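Local atomic coordinates of ribonucleoside-diphosphate reductase (Pseudomonas aeruginosa, PDB entry 5IM3), a protein that probably reduces ribonucleoside diphosphates to the deoxyribonucleotides needed for DNA synthesis, under allosteric control by bound nucleotides such as dATP. Residues Thr365-Leu370 / Ile640-Val645; Lys596-Val601 / Ala648-Phe653; Arg656-Gly661 / Ile761-Ile766. All coordinates share one frame; numbering follows the deposited sequence.

Interaction 1. Residues Thr365-Leu370 / Ile640-Val645; sequences TLRPQL and INYYSV
P368 and Y642 join two loops beside the ten-stranded alpha-beta barrel of the reductase. The loop 365-370 leads from helix 357-362 into strand 373-377 of the barrel; the loop 640-645 links helix 620-640 to helix 646-655. Two hydrogen bonds cross the contact in opposite directions. The amide N of Y642 donates to the carbonyl O of P368 at 2.9 Å, almost straight. Two residues on, the backbone N of L370 gives its hydrogen to the side-chain OD1 of N641, 2.7 Å away and nearly along the C=O axis, though the hydrogen points well off that line. That same OD1 also accepts from the backbone N of S371, so one amide oxygen holds two successive N-H groups of the chain just before the strand. N641 has left helical geometry at the end of helix 620-640, and with CG anti to its backbone N (chi1 -168°) the amide reaches across to L370.

Apolar contacts fill in beside these bonds. CD1 of L370 packs on CB of I640 at 3.6 Å, while CG of P368 lies 4.0 Å from CG2 of the same isoleucine.

The third kind of contact is R367 lying over the ring of Y642. The arginine chain runs extended from CG to NE, which carries it along one face of the ring and leaves the guanidinium plane 30° from the ring plane. The approach is CH-pi: CD of R367 stands 3.7 Å from the ring centroid of Y642, only 17° off the ring normal.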
loop_
_atom_site.group_PDB
_atom_site.type_symbol
_atom_site.label_atom_id
_atom_site.label_comp_id
_atom_site.label_asym_id
_atom_site.label_seq_id
_atom_site.Cartn_x
_atom_site.Cartn_y
_atom_site.Cartn_z
ATOM N N THR A 365 -34.963 -25.420 41.623
ATOM C CA THR A 365 -34.793 -24.284 42.520
ATOM C C THR A 365 -36.031 -23.397 42.480
ATOM O O THR A 365 -36.881 -23.508 41.591
ATOM C CB THR A 365 -33.559 -23.453 42.140
ATOM O OG1 THR A 365 -33.824 -22.728 40.933
ATOM C CG2 THR A 365 -32.338 -24.341 41.934
ATOM N N LEU A 366 -36.113 -22.493 43.454
ATOM C CA LEU A 366 -37.248 -21.584 43.549
ATOM C C LEU A 366 -37.313 -20.665 42.335
ATOM O O LEU A 366 -36.291 -20.161 41.862
ATOM C CB LEU A 366 -37.148 -20.753 44.830
ATOM C CG LEU A 366 -37.327 -21.522 46.140
ATOM C CD1 LEU A 366 -36.779 -20.715 47.308
ATOM C CD2 LEU A 366 -38.792 -21.858 46.366
ATOM N N ARG A 367 -38.537 -20.438 41.842
ATOM C CA ARG A 367 -38.807 -19.615 40.668
ATOM C C ARG A 367 -37.761 -19.893 39.596
ATOM O O ARG A 367 -36.891 -19.053 39.338
ATOM C CB ARG A 367 -38.834 -18.131 41.045
ATOM C CG ARG A 367 -39.879 -17.813 42.108
ATOM C CD ARG A 367 -40.335 -16.359 42.075
ATOM N NE ARG A 367 -41.659 -16.201 42.681
ATOM C CZ ARG A 367 -42.368 -15.074 42.671
ATOM N NH1 ARG A 367 -41.891 -13.981 42.090
ATOM N NH2 ARG A 367 -43.563 -15.039 43.246
ATOM N N PRO A 368 -37.822 -21.059 38.952
ATOM C CA PRO A 368 -36.727 -21.482 38.067
ATOM C C PRO A 368 -36.806 -20.815 36.701
ATOM O O PRO A 368 -37.825 -20.892 36.013
ATOM C CB PRO A 368 -36.932 -22.996 37.956
ATOM C CG PRO A 368 -38.409 -23.183 38.148
ATOM C CD PRO A 368 -38.878 -22.081 39.061
ATOM N N GLN A 369 -35.714 -20.166 36.309
ATOM C CA GLN A 369 -35.562 -19.652 34.950
ATOM C C GLN A 369 -34.997 -20.779 34.093
ATOM O O GLN A 369 -33.782 -20.956 33.980
ATOM C CB GLN A 369 -34.663 -18.422 34.941
ATOM C CG GLN A 369 -34.454 -17.809 33.569
ATOM C CD GLN A 369 -35.280 -16.559 33.351
ATOM O OE1 GLN A 369 -36.293 -16.331 34.024
ATOM N NE2 GLN A 369 -34.846 -15.731 32.404
ATOM N N LEU A 370 -35.895 -21.553 33.476
ATOM C CA LEU A 370 -35.501 -22.703 32.670
ATOM C C LEU A 370 -35.204 -22.350 31.220
ATOM O O LEU A 370 -34.517 -23.120 30.538
ATOM C CB LEU A 370 -36.597 -23.774 32.711
ATOM C CG LEU A 370 -36.934 -24.308 34.104
ATOM C CD1 LEU A 370 -37.998 -25.386 34.014
ATOM C CD2 LEU A 370 -35.693 -24.839 34.804
ATOM N N ILE A 640 -43.057 -25.416 33.856
ATOM C CA ILE A 640 -42.319 -25.158 35.088
ATOM C C ILE A 640 -41.667 -23.783 35.059
ATOM O O ILE A 640 -41.475 -23.159 36.109
ATOM C CB ILE A 640 -41.271 -26.261 35.317
ATOM C CG1 ILE A 640 -41.903 -27.649 35.158
ATOM C CG2 ILE A 640 -40.638 -26.116 36.687
ATOM C CD1 ILE A 640 -43.165 -27.853 35.972
ATOM N N ASN A 641 -41.320 -23.294 33.874
ATOM C CA ASN A 641 -40.576 -22.049 33.754
ATOM C C ASN A 641 -41.302 -20.908 34.458
ATOM O O ASN A 641 -42.510 -20.722 34.283
ATOM C CB ASN A 641 -40.368 -21.724 32.277
ATOM C CG ASN A 641 -39.359 -20.621 32.057
ATOM O OD1 ASN A 641 -38.169 -20.793 32.318
ATOM N ND2 ASN A 641 -39.828 -19.486 31.564
ATOM N N TYR A 642 -40.565 -20.154 35.272
ATOM C CA TYR A 642 -41.106 -18.968 35.923
ATOM C C TYR A 642 -40.962 -17.774 34.987
ATOM O O TYR A 642 -39.865 -17.491 34.495
ATOM C CB TYR A 642 -40.402 -18.685 37.250
ATOM C CG TYR A 642 -40.895 -17.411 37.902
ATOM C CD1 TYR A 642 -42.113 -17.376 38.568
ATOM C CD2 TYR A 642 -40.151 -16.238 37.834
ATOM C CE1 TYR A 642 -42.574 -16.211 39.156
ATOM C CE2 TYR A 642 -40.604 -15.068 38.419
ATOM C CZ TYR A 642 -41.814 -15.060 39.076
ATOM O OH TYR A 642 -42.267 -13.899 39.662
ATOM N N TYR A 643 -42.066 -17.075 34.750
ATOM C CA TYR A 643 -42.126 -16.020 33.748
ATOM C C TYR A 643 -42.127 -14.650 34.414
ATOM O O TYR A 643 -42.936 -14.386 35.311
ATOM C CB TYR A 643 -43.368 -16.185 32.873
ATOM C CG TYR A 643 -43.351 -17.458 32.060
ATOM C CD1 TYR A 643 -42.739 -17.495 30.815
ATOM C CD2 TYR A 643 -43.943 -18.624 32.539
ATOM C CE1 TYR A 643 -42.717 -18.648 30.065
ATOM C CE2 TYR A 643 -43.926 -19.790 31.795
ATOM C CZ TYR A 643 -43.306 -19.797 30.556
ATOM O OH TYR A 643 -43.275 -20.949 29.799
ATOM N N SER A 644 -41.222 -13.782 33.959
ATOM C CA SER A 644 -41.108 -12.418 34.460
ATOM C C SER A 644 -42.033 -11.457 33.724
ATOM O O SER A 644 -42.683 -10.619 34.357
ATOM C CB SER A 644 -39.660 -11.929 34.328
ATOM O OG SER A 644 -38.757 -12.785 35.006
ATOM N N VAL A 645 -42.092 -11.551 32.398
ATOM C CA VAL A 645 -42.944 -10.679 31.597
ATOM C C VAL A 645 -44.139 -11.486 31.102
ATOM O O VAL A 645 -43.970 -12.627 30.644
ATOM C CB VAL A 645 -42.167 -10.052 30.429
ATOM C CG1 VAL A 645 -40.906 -9.368 30.941
ATOM C CG2 VAL A 645 -41.818 -11.094 29.382
#

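Interaction 2. Residues Lys596-Val601 / Ala648-Phe653; sequences KDEIAV and AQNSNF
The segment 596-601 enters strand 600-608 alongside helix 646-655, with CA of I599 4.6 Å from CA of A648. Two helix side chains bond to carbonyls of the incoming chain. ND2 of N650 donates to O of D597 at 2.9 Å, nearly straight at 172°; the acceptor lies in the plane of the N650 amide, yet the donor sits above the D597 carbonyl plane. OG of S651, placed between its own N and carbonyl carbon (chi1 74°), gives its hydrogen to O of I599 at 2.7 Å, again from above the carbonyl plane. CA of A648 adds a CH...O contact to that same oxygen, 3.3 Å away.

A water accepts from N of V601 and donates to OG of S651 and OD1 of N652. V601 turns its branches to the helix, CG2 resting 3.7 Å from CB of A648 while CB faces the N652 amide. The carboxylate of E598 turns to H655, and ND2 of N652 bonds to Y643 and N603. Helix 646-655 lies in the barrel's beta-alpha-beta crossover between parallel neighbours 600-608 and 659-663, covering the first strand's start, while I599 also packs against strand 373-377 and helix 382-395.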
loop_
_atom_site.group_PDB
_atom_site.type_symbol
_atom_site.label_atom_id
_atom_site.label_comp_id
_atom_site.label_asym_id
_atom_site.label_seq_id
_atom_site.Cartn_x
_atom_site.Cartn_y
_atom_site.Cartn_z
ATOM N N LYS A 596 -47.413 -7.611 19.722
ATOM C CA LYS A 596 -47.673 -6.745 20.863
ATOM C C LYS A 596 -47.767 -7.529 22.173
ATOM O O LYS A 596 -47.334 -7.048 23.227
ATOM C CB LYS A 596 -48.970 -5.982 20.575
ATOM C CG LYS A 596 -49.408 -4.953 21.580
ATOM C CD LYS A 596 -50.559 -4.115 20.999
ATOM C CE LYS A 596 -51.830 -4.936 20.753
ATOM N NZ LYS A 596 -52.585 -5.181 22.008
ATOM N N ASP A 597 -48.316 -8.744 22.125
ATOM C CA ASP A 597 -48.610 -9.508 23.334
ATOM C C ASP A 597 -47.864 -10.837 23.387
ATOM O O ASP A 597 -48.216 -11.703 24.192
ATOM C CB ASP A 597 -50.116 -9.752 23.445
ATOM C CG ASP A 597 -50.909 -8.462 23.561
ATOM O OD1 ASP A 597 -50.611 -7.660 24.475
ATOM O OD2 ASP A 597 -51.825 -8.248 22.735
ATOM N N GLU A 598 -46.836 -11.017 22.560
ATOM C CA GLU A 598 -46.132 -12.294 22.477
ATOM C C GLU A 598 -44.639 -12.038 22.346
ATOM O O GLU A 598 -44.170 -11.568 21.306
ATOM C CB GLU A 598 -46.644 -13.132 21.306
ATOM C CG GLU A 598 -48.070 -13.636 21.506
ATOM C CD GLU A 598 -48.518 -14.581 20.410
ATOM O OE1 GLU A 598 -49.741 -14.674 20.173
ATOM O OE2 GLU A 598 -47.648 -15.225 19.785
ATOM N N ILE A 599 -43.903 -12.345 23.406
ATOM C CA ILE A 599 -42.453 -12.451 23.371
ATOM C C ILE A 599 -42.132 -13.937 23.287
ATOM O O ILE A 599 -42.396 -14.693 24.226
ATOM C CB ILE A 599 -41.816 -11.785 24.599
ATOM C CG1 ILE A 599 -41.928 -10.255 24.463
ATOM C CG2 ILE A 599 -40.366 -12.216 24.772
ATOM C CD1 ILE A 599 -41.431 -9.473 25.664
ATOM N N ALA A 600 -41.581 -14.367 22.153
ATOM C CA ALA A 600 -41.307 -15.783 21.947
ATOM C C ALA A 600 -40.181 -16.249 22.864
ATOM O O ALA A 600 -39.225 -15.513 23.125
ATOM C CB ALA A 600 -40.940 -16.045 20.490
ATOM N N VAL A 601 -40.305 -17.480 23.357
ATOM C CA VAL A 601 -39.366 -18.063 24.307
ATOM C C VAL A 601 -38.781 -19.324 23.685
ATOM O O VAL A 601 -39.527 -20.179 23.194
ATOM C CB VAL A 601 -40.047 -18.394 25.649
ATOM C CG1 VAL A 601 -39.007 -18.741 26.705
ATOM C CG2 VAL A 601 -40.927 -17.241 26.111
ATOM N N ALA A 648 -44.351 -13.251 27.552
ATOM C CA ALA A 648 -43.533 -14.435 27.321
ATOM C C ALA A 648 -44.268 -15.688 27.779
ATOM O O ALA A 648 -44.248 -16.714 27.091
ATOM C CB ALA A 648 -42.192 -14.300 28.042
ATOM N N GLN A 649 -44.936 -15.611 28.928
ATOM C CA GLN A 649 -45.824 -16.690 29.339
ATOM C C GLN A 649 -46.934 -16.898 28.320
ATOM O O GLN A 649 -47.276 -18.037 27.982
ATOM C CB GLN A 649 -46.412 -16.377 30.712
ATOM C CG GLN A 649 -47.421 -17.390 31.203
ATOM C CD GLN A 649 -48.032 -16.986 32.519
ATOM O OE1 GLN A 649 -47.364 -16.991 33.553
ATOM N NE2 GLN A 649 -49.307 -16.618 32.490
ATOM N N ASN A 650 -47.508 -15.805 27.822
ATOM C CA ASN A 650 -48.620 -15.901 26.883
ATOM C C ASN A 650 -48.237 -16.707 25.645
ATOM O O ASN A 650 -48.985 -17.587 25.211
ATOM C CB ASN A 650 -49.085 -14.496 26.492
ATOM C CG ASN A 650 -50.302 -14.516 25.596
ATOM O OD1 ASN A 650 -51.233 -15.290 25.812
ATOM N ND2 ASN A 650 -50.295 -13.672 24.574
ATOM N N SER A 651 -47.073 -16.418 25.058
ATOM C CA SER A 651 -46.694 -17.097 23.822
ATOM C C SER A 651 -46.300 -18.547 24.081
ATOM O O SER A 651 -46.590 -19.431 23.267
ATOM C CB SER A 651 -45.540 -16.364 23.146
ATOM O OG SER A 651 -44.333 -16.587 23.847
ATOM N N ASN A 652 -45.617 -18.808 25.194
ATOM C CA ASN A 652 -45.214 -20.177 25.492
ATOM C C ASN A 652 -46.428 -21.058 25.754
ATOM O O ASN A 652 -46.509 -22.176 25.236
ATOM C CB ASN A 652 -44.264 -20.197 26.688
ATOM C CG ASN A 652 -42.865 -20.658 26.322
ATOM O OD1 ASN A 652 -42.492 -20.704 25.147
ATOM N ND2 ASN A 652 -42.077 -20.989 27.334
ATOM N N PHE A 653 -47.397 -20.559 26.529
ATOM C CA PHE A 653 -48.595 -21.340 26.827
ATOM C C PHE A 653 -49.483 -21.503 25.601
ATOM O O PHE A 653 -50.128 -22.545 25.442
ATOM C CB PHE A 653 -49.396 -20.683 27.955
ATOM C CG PHE A 653 -48.802 -20.865 29.331
ATOM C CD1 PHE A 653 -47.543 -21.418 29.506
ATOM C CD2 PHE A 653 -49.523 -20.490 30.458
ATOM C CE1 PHE A 653 -47.012 -21.583 30.774
ATOM C CE2 PHE A 653 -48.996 -20.653 31.726
ATOM C CZ PHE A 653 -47.740 -21.199 31.885
HETATM O O HOH W 1 -42.822 -18.867 23.016
#

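Interaction 3. Residues Arg656-Gly661 / Ile761-Ile766; sequences RPVGLG and IRNSNI
The backbone N of L660 donates to O of I766 at 2.7 Å, arriving in the carbonyl plane on a lone pair. A second backbone bond, N of V658 to O of N765, helps tie the loop 761-766 along the chain entering strand 659-663 of the barrel domain. Just before it, the carbonyl O of R656 accepts from ND2 of N763 at 3.0 Å. This oxygen lies in the plane of the N763 amide, whose ND2 also bonds to D635 and whose OD1 is held by S700. CB of P657 packs against OG of S764, itself bonded to O of H655.

At the other end the guanidinium groups of R656 and R762 lie face over face, their planes 28° apart. NH2 of R762 sits over the centre of the R656 group, 3.1 Å from its CZ. A bend at chi3 (66°) folds the R656 chain so that its flat end lies beneath R762. D635 takes NE of both arginines in salt bridges, and D639 pairs with NH1 of R656. The close approach of two positive groups is therefore plausibly paid for by these carboxylates, whose negative charge would offset the two like charges.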
loop_
_atom_site.group_PDB
_atom_site.type_symbol
_atom_site.label_atom_id
_atom_site.label_comp_id
_atom_site.label_asym_id
_atom_site.label_seq_id
_atom_site.Cartn_x
_atom_site.Cartn_y
_atom_site.Cartn_z
ATOM N N ARG A 656 -46.537 -23.336 22.683
ATOM C CA ARG A 656 -45.677 -24.403 23.181
ATOM C C ARG A 656 -44.592 -24.811 22.183
ATOM O O ARG A 656 -44.476 -25.990 21.830
ATOM C CB ARG A 656 -46.505 -25.617 23.585
ATOM C CG ARG A 656 -47.690 -25.315 24.503
ATOM C CD ARG A 656 -48.239 -26.596 25.130
ATOM N NE ARG A 656 -47.265 -27.191 26.043
ATOM C CZ ARG A 656 -47.180 -26.906 27.340
ATOM N NH1 ARG A 656 -48.021 -26.045 27.896
ATOM N NH2 ARG A 656 -46.253 -27.488 28.087
ATOM N N PRO A 657 -43.772 -23.871 21.719
ATOM C CA PRO A 657 -42.619 -24.256 20.903
ATOM C C PRO A 657 -41.481 -24.775 21.762
ATOM O O PRO A 657 -41.270 -24.336 22.894
ATOM C CB PRO A 657 -42.229 -22.947 20.208
ATOM C CG PRO A 657 -42.617 -21.897 21.186
ATOM C CD PRO A 657 -43.861 -22.406 21.875
ATOM N N VAL A 658 -40.748 -25.736 21.204
ATOM C CA VAL A 658 -39.513 -26.225 21.796
ATOM C C VAL A 658 -38.461 -26.259 20.698
ATOM O O VAL A 658 -38.762 -26.111 19.513
ATOM C CB VAL A 658 -39.677 -27.617 22.454
ATOM C CG1 VAL A 658 -40.742 -27.566 23.553
ATOM C CG2 VAL A 658 -40.027 -28.676 21.417
ATOM N N GLY A 659 -37.210 -26.450 21.111
ATOM C CA GLY A 659 -36.108 -26.526 20.171
ATOM C C GLY A 659 -35.132 -27.634 20.505
ATOM O O GLY A 659 -34.186 -27.426 21.270
ATOM N N LEU A 660 -35.355 -28.818 19.939
ATOM C CA LEU A 660 -34.470 -29.960 20.139
ATOM C C LEU A 660 -33.384 -29.943 19.070
ATOM O O LEU A 660 -33.686 -30.025 17.873
ATOM C CB LEU A 660 -35.256 -31.271 20.084
ATOM C CG LEU A 660 -34.457 -32.564 20.275
ATOM C CD1 LEU A 660 -33.919 -32.670 21.690
ATOM C CD2 LEU A 660 -35.307 -33.777 19.938
ATOM N N GLY A 661 -32.124 -29.841 19.500
ATOM C CA GLY A 661 -30.994 -29.806 18.609
ATOM C C GLY A 661 -30.136 -31.051 18.700
ATOM O O GLY A 661 -30.550 -32.095 19.224
ATOM N N ILE A 761 -50.705 -32.174 17.391
ATOM C CA ILE A 761 -49.420 -32.319 18.060
ATOM C C ILE A 761 -49.353 -31.313 19.199
ATOM O O ILE A 761 -50.136 -30.362 19.275
ATOM C CB ILE A 761 -48.207 -32.147 17.115
ATOM C CG1 ILE A 761 -48.186 -30.761 16.478
ATOM C CG2 ILE A 761 -48.223 -33.217 16.044
ATOM C CD1 ILE A 761 -46.932 -30.521 15.668
ATOM N N ARG A 762 -48.393 -31.541 20.090
ATOM C CA ARG A 762 -48.299 -30.801 21.338
ATOM C C ARG A 762 -47.513 -29.504 21.207
ATOM O O ARG A 762 -47.648 -28.630 22.070
ATOM C CB ARG A 762 -47.652 -31.697 22.404
ATOM C CG ARG A 762 -47.441 -31.063 23.772
ATOM C CD ARG A 762 -48.745 -30.655 24.431
ATOM N NE ARG A 762 -48.518 -30.190 25.795
ATOM C CZ ARG A 762 -49.458 -29.691 26.586
ATOM N NH1 ARG A 762 -50.706 -29.583 26.150
ATOM N NH2 ARG A 762 -49.149 -29.298 27.814
ATOM N N ASN A 763 -46.714 -29.349 20.151
ATOM C CA ASN A 763 -45.764 -28.249 20.062
ATOM C C ASN A 763 -45.778 -27.645 18.664
ATOM O O ASN A 763 -45.729 -28.373 17.668
ATOM C CB ASN A 763 -44.355 -28.737 20.411
ATOM C CG ASN A 763 -44.311 -29.513 21.711
ATOM O OD1 ASN A 763 -44.311 -30.746 21.717
ATOM N ND2 ASN A 763 -44.273 -28.792 22.824
ATOM N N SER A 764 -45.828 -26.311 18.596
ATOM C CA SER A 764 -45.864 -25.625 17.306
ATOM C C SER A 764 -44.545 -25.759 16.560
ATOM O O SER A 764 -44.537 -25.831 15.325
ATOM C CB SER A 764 -46.201 -24.144 17.505
ATOM O OG SER A 764 -45.240 -23.511 18.332
ATOM N N ASN A 765 -43.431 -25.776 17.283
ATOM C CA ASN A 765 -42.113 -25.999 16.715
ATOM C C ASN A 765 -41.390 -27.013 17.589
ATOM O O ASN A 765 -41.579 -27.043 18.810
ATOM C CB ASN A 765 -41.304 -24.691 16.619
ATOM C CG ASN A 765 -41.828 -23.748 15.541
ATOM O OD1 ASN A 765 -41.313 -23.723 14.422
ATOM N ND2 ASN A 765 -42.848 -22.964 15.879
ATOM N N ILE A 766 -40.566 -27.853 16.958
ATOM C CA ILE A 766 -39.932 -28.985 17.626
ATOM C C ILE A 766 -38.415 -28.838 17.666
ATOM O O ILE A 766 -37.788 -29.052 18.707
ATOM C CB ILE A 766 -40.319 -30.322 16.959
ATOM C CG1 ILE A 766 -41.816 -30.397 16.640
ATOM C CG2 ILE A 766 -39.925 -31.472 17.872
ATOM C CD1 ILE A 766 -42.689 -30.562 17.838
#

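Overall arrangement
One side of each contact comes from a single run of chain, from the end of helix 620-640 through helix 646-655 into strand 659-663. Interactions 1 and 2 have centres 14 Å apart and touch through Y643, whose OH lies 2.7 Å from ND2 of N652, a probable hydrogen bond. Interactions 2 and 3, with centres also 14 Å apart, meet where CD of P657 packs 3.9 Å from OD1 of N652. Interactions 1 and 3 do not touch. Interaction 1 lies nearest a nucleotide, the side chain of R367 about 8 Å from a bound dATP and that of S644 about 7 Å from the dATP-binding K397 side chain. The others lie away from known sites.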